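Local coordinates for secretory-abundant heat soluble protein 1 (Ramazzottius varieornatus, PDB 5XN9) that acts as a secreted molecular shield when water is scarce, supporting desiccation tolerance in the tardigrade by forming non-crystalline amorphous solids on drying, at residues 82-96 and 99-113. Numbering follows the deposited sequence. Where two conformers were deposited one is given.
With ZN (zinc ion), chain D; EDO (1,2-ethanediol), chain K.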
loop_
_atom_site.group_PDB
_atom_site.type_symbol
_atom_site.label_atom_id
_atom_site.label_comp_id
_atom_site.label_asym_id
_atom_site.label_seq_id
_atom_site.Cartn_x
_atom_site.Cartn_y
_atom_site.Cartn_z
ATOM N N THR A 82 -9.573 -13.805 1.303
ATOM C CA THR A 82 -8.228 -14.116 0.856
ATOM C C THR A 82 -7.308 -13.692 1.990
ATOM O O THR A 82 -7.296 -12.516 2.364
ATOM C CB THR A 82 -7.898 -13.338 -0.418
ATOM O OG1 THR A 82 -8.819 -13.677 -1.463
ATOM C CG2 THR A 82 -6.492 -13.657 -0.872
ATOM N N GLU A 83 -6.586 -14.644 2.569
ATOM C CA GLU A 83 -5.620 -14.305 3.600
ATOM C C GLU A 83 -4.395 -13.667 2.962
ATOM O O GLU A 83 -3.932 -14.095 1.899
ATOM C CB GLU A 83 -5.198 -15.543 4.390
ATOM C CG GLU A 83 -4.282 -15.225 5.563
ATOM C CD GLU A 83 -3.377 -16.384 5.923
ATOM O OE1 GLU A 83 -2.995 -17.146 5.007
ATOM O OE2 GLU A 83 -3.048 -16.533 7.118
ATOM N N ILE A 84 -3.859 -12.648 3.626
ATOM C CA ILE A 84 -2.734 -11.878 3.122
ATOM C C ILE A 84 -1.677 -11.845 4.221
ATOM O O ILE A 84 -1.956 -11.386 5.335
ATOM C CB ILE A 84 -3.166 -10.448 2.753
ATOM C CG1 ILE A 84 -4.343 -10.463 1.769
ATOM C CG2 ILE A 84 -1.994 -9.650 2.226
ATOM C CD1 ILE A 84 -4.065 -11.198 0.497
ATOM N N LYS A 85 -0.479 -12.344 3.922
ATOM C CA LYS A 85 0.650 -12.235 4.837
ATOM C C LYS A 85 1.521 -11.066 4.405
ATOM O O LYS A 85 1.745 -10.862 3.211
ATOM C CB LYS A 85 1.488 -13.510 4.824
ATOM C CG LYS A 85 0.749 -14.771 5.211
ATOM C CD LYS A 85 1.736 -15.923 5.310
ATOM C CE LYS A 85 1.103 -17.257 4.958
ATOM N NZ LYS A 85 2.118 -18.348 4.882
ATOM N N TYR A 86 1.999 -10.282 5.370
ATOM C CA TYR A 86 2.820 -9.130 5.024
ATOM C C TYR A 86 3.986 -8.998 5.995
ATOM O O TYR A 86 3.943 -9.460 7.141
ATOM C CB TYR A 86 2.016 -7.823 5.018
ATOM C CG TYR A 86 1.320 -7.529 6.335
ATOM C CD1 TYR A 86 1.992 -6.917 7.384
ATOM C CD2 TYR A 86 -0.013 -7.871 6.523
ATOM C CE1 TYR A 86 1.350 -6.662 8.600
ATOM C CE2 TYR A 86 -0.657 -7.620 7.715
ATOM C CZ TYR A 86 0.019 -7.013 8.755
ATOM O OH TYR A 86 -0.634 -6.764 9.948
ATOM N N LYS A 87 5.021 -8.307 5.529
ATOM C CA LYS A 87 6.099 -7.873 6.413
ATOM C C LYS A 87 6.614 -6.551 5.879
ATOM O O LYS A 87 7.046 -6.479 4.724
ATOM C CB LYS A 87 7.239 -8.892 6.486
ATOM C CG LYS A 87 8.344 -8.470 7.459
ATOM C CD LYS A 87 9.594 -9.327 7.338
ATOM C CE LYS A 87 9.307 -10.768 7.652
ATOM N NZ LYS A 87 10.576 -11.524 7.848
ATOM N N TYR A 88 6.548 -5.511 6.705
ATOM C CA TYR A 88 7.072 -4.204 6.339
ATOM C C TYR A 88 8.504 -4.088 6.833
ATOM O O TYR A 88 8.804 -4.465 7.973
ATOM C CB TYR A 88 6.262 -3.095 7.010
ATOM C CG TYR A 88 4.864 -2.884 6.480
ATOM C CD1 TYR A 88 3.820 -3.717 6.857
ATOM C CD2 TYR A 88 4.576 -1.807 5.646
ATOM C CE1 TYR A 88 2.533 -3.506 6.394
ATOM C CE2 TYR A 88 3.295 -1.590 5.180
ATOM C CZ TYR A 88 2.282 -2.444 5.556
ATOM O OH TYR A 88 1.003 -2.210 5.107
ATOM N N THR A 89 9.365 -3.502 5.999
ATOM C CA THR A 89 10.745 -3.210 6.355
ATOM C C THR A 89 11.093 -1.817 5.851
ATOM O O THR A 89 10.422 -1.270 4.968
ATOM C CB THR A 89 11.710 -4.224 5.739
ATOM O OG1 THR A 89 11.555 -4.197 4.316
ATOM C CG2 THR A 89 11.414 -5.628 6.249
ATOM N N GLU A 90 12.138 -1.237 6.429
ATOM C CA GLU A 90 12.695 0.015 5.937
ATOM C C GLU A 90 13.866 -0.266 5.012
ATOM O O GLU A 90 14.656 -1.183 5.245
ATOM C CB GLU A 90 13.231 0.864 7.089
ATOM C CG GLU A 90 12.185 1.356 8.051
ATOM C CD GLU A 90 12.792 2.243 9.126
ATOM O OE1 GLU A 90 13.373 1.708 10.097
ATOM O OE2 GLU A 90 12.708 3.476 8.984
ATOM N N ASP A 91 13.926 0.477 3.915
ATOM C CA ASP A 91 15.073 0.468 3.017
ATOM C C ASP A 91 15.604 1.888 3.114
ATOM O O ASP A 91 15.168 2.777 2.377
ATOM C CB ASP A 91 14.667 0.101 1.598
ATOM C CG ASP A 91 15.848 -0.323 0.749
ATOM O OD1 ASP A 91 16.930 0.286 0.887
ATOM O OD2 ASP A 91 15.696 -1.274 -0.046
ATOM N N GLY A 92 16.518 2.100 4.051
ATOM C CA GLY A 92 16.918 3.453 4.382
ATOM C C GLY A 92 15.698 4.245 4.804
ATOM O O GLY A 92 15.009 3.913 5.774
ATOM N N GLY A 93 15.405 5.288 4.044
ATOM C CA GLY A 93 14.317 6.214 4.268
ATOM C C GLY A 93 12.979 5.811 3.693
ATOM O O GLY A 93 11.985 6.511 3.924
ATOM N N ASN A 94 12.907 4.703 2.962
ATOM C CA ASN A 94 11.676 4.262 2.327
ATOM C C ASN A 94 11.094 3.059 3.055
ATOM O O ASN A 94 11.768 2.386 3.834
ATOM C CB ASN A 94 11.927 3.911 0.860
ATOM C CG ASN A 94 12.476 5.084 0.080
ATOM O OD1 ASN A 94 12.137 6.233 0.363
ATOM N ND2 ASN A 94 13.342 4.809 -0.890
ATOM N N LEU A 95 9.818 2.801 2.791
ATOM C CA LEU A 95 9.083 1.709 3.418
ATOM C C LEU A 95 8.758 0.675 2.351
ATOM O O LEU A 95 8.312 1.032 1.257
ATOM C CB LEU A 95 7.788 2.234 4.041
ATOM C CG LEU A 95 6.892 1.221 4.754
ATOM C CD1 LEU A 95 7.564 0.666 6.011
ATOM C CD2 LEU A 95 5.547 1.850 5.091
ATOM N N LYS A 96 8.993 -0.597 2.660
ATOM C CA LYS A 96 8.680 -1.683 1.742
ATOM C C LYS A 96 7.804 -2.704 2.449
ATOM O O LYS A 96 7.963 -2.940 3.646
ATOM C CB LYS A 96 9.957 -2.371 1.238
ATOM C CG LYS A 96 10.782 -1.478 0.333
ATOM C CD LYS A 96 11.927 -2.221 -0.331
ATOM C CE LYS A 96 12.563 -1.376 -1.436
ATOM N NZ LYS A 96 13.889 -1.896 -1.827
ATOM N N VAL A 99 4.493 -9.056 0.462
ATOM C CA VAL A 99 3.130 -9.558 0.614
ATOM C C VAL A 99 3.013 -10.940 -0.023
ATOM O O VAL A 99 3.325 -11.110 -1.208
ATOM C CB VAL A 99 2.109 -8.584 0.015
ATOM C CG1 VAL A 99 0.726 -9.159 0.142
ATOM C CG2 VAL A 99 2.200 -7.220 0.713
ATOM N N HIS A 100 2.566 -11.926 0.753
ATOM C CA HIS A 100 2.241 -13.245 0.215
ATOM C C HIS A 100 0.734 -13.369 0.132
ATOM O O HIS A 100 0.036 -13.045 1.095
ATOM C CB HIS A 100 2.696 -14.380 1.136
ATOM C CG HIS A 100 4.155 -14.703 1.080
ATOM N ND1 HIS A 100 5.104 -13.982 1.774
ATOM C CD2 HIS A 100 4.818 -15.736 0.502
ATOM C CE1 HIS A 100 6.292 -14.527 1.590
ATOM N NE2 HIS A 100 6.148 -15.595 0.821
ATOM N N VAL A 101 0.241 -13.870 -0.995
ATOM C CA VAL A 101 -1.155 -14.285 -1.101
ATOM C C VAL A 101 -1.152 -15.785 -1.371
ATOM O O VAL A 101 -1.182 -16.208 -2.539
ATOM C CB VAL A 101 -1.890 -13.506 -2.199
ATOM C CG1 VAL A 101 -3.357 -13.831 -2.150
ATOM C CG2 VAL A 101 -1.647 -12.005 -2.045
ATOM N N PRO A 102 -1.087 -16.615 -0.327
ATOM C CA PRO A 102 -0.806 -18.046 -0.544
ATOM C C PRO A 102 -1.865 -18.765 -1.353
ATOM O O PRO A 102 -1.537 -19.684 -2.113
ATOM C CB PRO A 102 -0.702 -18.597 0.886
ATOM C CG PRO A 102 -0.355 -17.419 1.716
ATOM C CD PRO A 102 -1.041 -16.250 1.099
ATOM N N SER A 103 -3.134 -18.382 -1.201
ATOM C CA SER A 103 -4.199 -19.066 -1.926
ATOM C C SER A 103 -4.033 -18.924 -3.432
ATOM O O SER A 103 -4.474 -19.794 -4.192
ATOM C CB SER A 103 -5.561 -18.536 -1.476
ATOM O OG SER A 103 -5.699 -17.150 -1.757
ATOM N N ARG A 104 -3.376 -17.856 -3.881
ATOM C CA ARG A 104 -3.215 -17.576 -5.300
ATOM C C ARG A 104 -1.778 -17.731 -5.767
ATOM O O ARG A 104 -1.478 -17.438 -6.929
ATOM C CB ARG A 104 -3.713 -16.171 -5.607
ATOM C CG ARG A 104 -5.045 -15.889 -4.973
ATOM C CD ARG A 104 -5.799 -14.836 -5.724
ATOM N NE ARG A 104 -7.128 -14.665 -5.158
ATOM C CZ ARG A 104 -8.079 -13.931 -5.714
ATOM N NH1 ARG A 104 -9.260 -13.823 -5.119
ATOM N NH2 ARG A 104 -7.846 -13.305 -6.860
ATOM N N ASN A 105 -0.885 -18.180 -4.893
ATOM C CA ASN A 105 0.530 -18.313 -5.224
ATOM C C ASN A 105 1.094 -17.014 -5.806
ATOM O O ASN A 105 1.764 -17.001 -6.843
ATOM C CB ASN A 105 0.776 -19.505 -6.154
ATOM C CG ASN A 105 2.241 -19.869 -6.246
ATOM O OD1 ASN A 105 2.985 -19.711 -5.278
ATOM N ND2 ASN A 105 2.669 -20.346 -7.411
ATOM N N LYS A 106 0.799 -15.901 -5.137
ATOM C CA LYS A 106 1.314 -14.602 -5.548
ATOM C C LYS A 106 2.195 -14.008 -4.456
ATOM O O LYS A 106 1.920 -14.154 -3.255
ATOM C CB LYS A 106 0.187 -13.616 -5.894
ATOM C CG LYS A 106 -0.642 -13.965 -7.137
ATOM C CD LYS A 106 0.109 -13.664 -8.438
ATOM C CE LYS A 106 -0.721 -14.010 -9.677
ATOM N NZ LYS A 106 -0.611 -15.448 -10.022
ATOM N N VAL A 107 3.264 -13.348 -4.894
ATOM C CA VAL A 107 4.118 -12.532 -4.043
ATOM C C VAL A 107 4.101 -11.125 -4.617
ATOM O O VAL A 107 4.349 -10.940 -5.814
ATOM C CB VAL A 107 5.555 -13.089 -4.000
ATOM C CG1 VAL A 107 6.470 -12.179 -3.174
ATOM C CG2 VAL A 107 5.547 -14.502 -3.454
ATOM N N ILE A 108 3.793 -10.142 -3.775
ATOM C CA ILE A 108 3.647 -8.752 -4.191
ATOM C C ILE A 108 4.658 -7.907 -3.432
ATOM O O ILE A 108 4.857 -8.095 -2.226
ATOM C CB ILE A 108 2.221 -8.235 -3.906
ATOM C CG1 ILE A 108 1.173 -9.102 -4.610
ATOM C CG2 ILE A 108 2.072 -6.786 -4.341
ATOM C CD1 ILE A 108 -0.241 -8.779 -4.193
ATOM N N HIS A 109 5.314 -6.997 -4.149
ATOM C CA HIS A 109 6.179 -5.992 -3.548
ATOM C C HIS A 109 5.461 -4.653 -3.562
ATOM O O HIS A 109 4.950 -4.230 -4.606
ATOM C CB HIS A 109 7.484 -5.861 -4.336
ATOM C CG HIS A 109 8.407 -7.022 -4.172
ATOM N ND1 HIS A 109 9.553 -7.174 -4.925
ATOM C CD2 HIS A 109 8.359 -8.088 -3.338
ATOM C CE1 HIS A 109 10.165 -8.290 -4.566
ATOM N NE2 HIS A 109 9.465 -8.858 -3.600
ATOM N N ASP A 110 5.422 -3.993 -2.410
ATOM C CA ASP A 110 4.954 -2.622 -2.303
ATOM C C ASP A 110 6.126 -1.776 -1.835
ATOM O O ASP A 110 6.901 -2.202 -0.976
ATOM C CB ASP A 110 3.864 -2.518 -1.238
ATOM C CG ASP A 110 2.496 -2.872 -1.761
ATOM O OD1 ASP A 110 2.363 -3.089 -2.985
ATOM O OD2 ASP A 110 1.554 -2.915 -0.944
ATOM N N GLU A 111 6.287 -0.606 -2.428
ATOM C CA GLU A 111 7.297 0.332 -1.968
ATOM C C GLU A 111 6.653 1.695 -1.798
ATOM O O GLU A 111 5.784 2.086 -2.582
ATOM C CB GLU A 111 8.500 0.418 -2.922
ATOM C CG GLU A 111 9.575 1.405 -2.466
ATOM C CD GLU A 111 10.642 1.652 -3.514
ATOM O OE1 GLU A 111 11.809 1.299 -3.267
ATOM O OE2 GLU A 111 10.311 2.201 -4.585
ATOM N N TYR A 112 7.063 2.399 -0.751
ATOM C CA TYR A 112 6.610 3.760 -0.478
ATOM C C TYR A 112 7.839 4.655 -0.428
ATOM O O TYR A 112 8.673 4.514 0.471
ATOM C CB TYR A 112 5.872 3.830 0.864
ATOM C CG TYR A 112 4.645 2.953 0.925
ATOM C CD1 TYR A 112 4.758 1.582 1.138
ATOM C CD2 TYR A 112 3.370 3.494 0.773
ATOM C CE1 TYR A 112 3.633 0.772 1.185
ATOM C CE2 TYR A 112 2.238 2.689 0.818
ATOM C CZ TYR A 112 2.381 1.328 1.022
ATOM O OH TYR A 112 1.268 0.511 1.055
ATOM N N LYS A 113 7.944 5.581 -1.380
ATOM C CA LYS A 113 9.129 6.414 -1.537
ATOM C C LYS A 113 8.691 7.870 -1.583
ATOM O O LYS A 113 7.947 8.270 -2.487
ATOM C CB LYS A 113 9.859 6.025 -2.825
ATOM C CG LYS A 113 11.038 6.896 -3.208
ATOM C CD LYS A 113 11.602 6.414 -4.542
ATOM C CE LYS A 113 12.647 7.360 -5.128
ATOM N NZ LYS A 113 13.270 6.796 -6.366
HETATM ZN ZN ZN D . 10.154 -10.423 -2.471
HETATM C C1 EDO K . -1.597 -4.745 3.647
HETATM O O1 EDO K . -2.217 -5.226 2.449
HETATM C C2 EDO K . -0.103 -5.049 3.624
HETATM O O2 EDO K . 0.556 -4.236 2.643
HETATM O O HOH W 1 -4.358 -16.455 0.677
HETATM O O HOH W 2 5.058 -11.726 3.513
#
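The Tyr-112 ring turns its edge to Leu-95, whose O lies in the ring plane, 3.6 Å from Tyr-112 CD1; the tyrosine OH is hydrogen-bonded to Lys-121. Leu-95 CG also meets the edge of the Tyr-88 ring, which stacks with Phe-69, and the His-100 ring meets a water in its plane, 2.8 Å from ND1. These residues belong to two consecutive beta hairpins sharing strand 94-101, part of the antiparallel barrel of the fatty acid binding protein fold. A 1,2-ethanediol, probably from the crystallisation liquor, lies against Tyr-86 and Tyr-88, its O2 weakly hydrogen-bonded to Tyr-88 OH.

Leu-95 and Tyr-112 form a hydrogen-bonded pair, their side chains side by side. Tyr-112 N donates to Leu-95 O (2.7 Å), and Leu-95 N to Tyr-112 O. Lys-85 and His-100 form the matching pair in the other hairpin, while Lys-85 CE rests 3.6 Å from Pro-102 CG. Just past the type II' turn Asp-91 to Asn-94, Lys-96 on strand 94-101 runs extended beside Glu-111. For one deposited conformer of each acid, its NZ forms a salt bridge with Asp-91 OD2 (2.6 Å), whereas Glu-111 OE1 remains 4.1 Å from NZ.

Farther along, Ile-84 CD1 lies 3.6 Å from Val-101 CG2, the two side chains pointing the same way. Thr-82 carries CG2 anti to its own N (OG1 chi1 -60°), which presses that methyl to a tight 3.4 Å from Val-101 CG1.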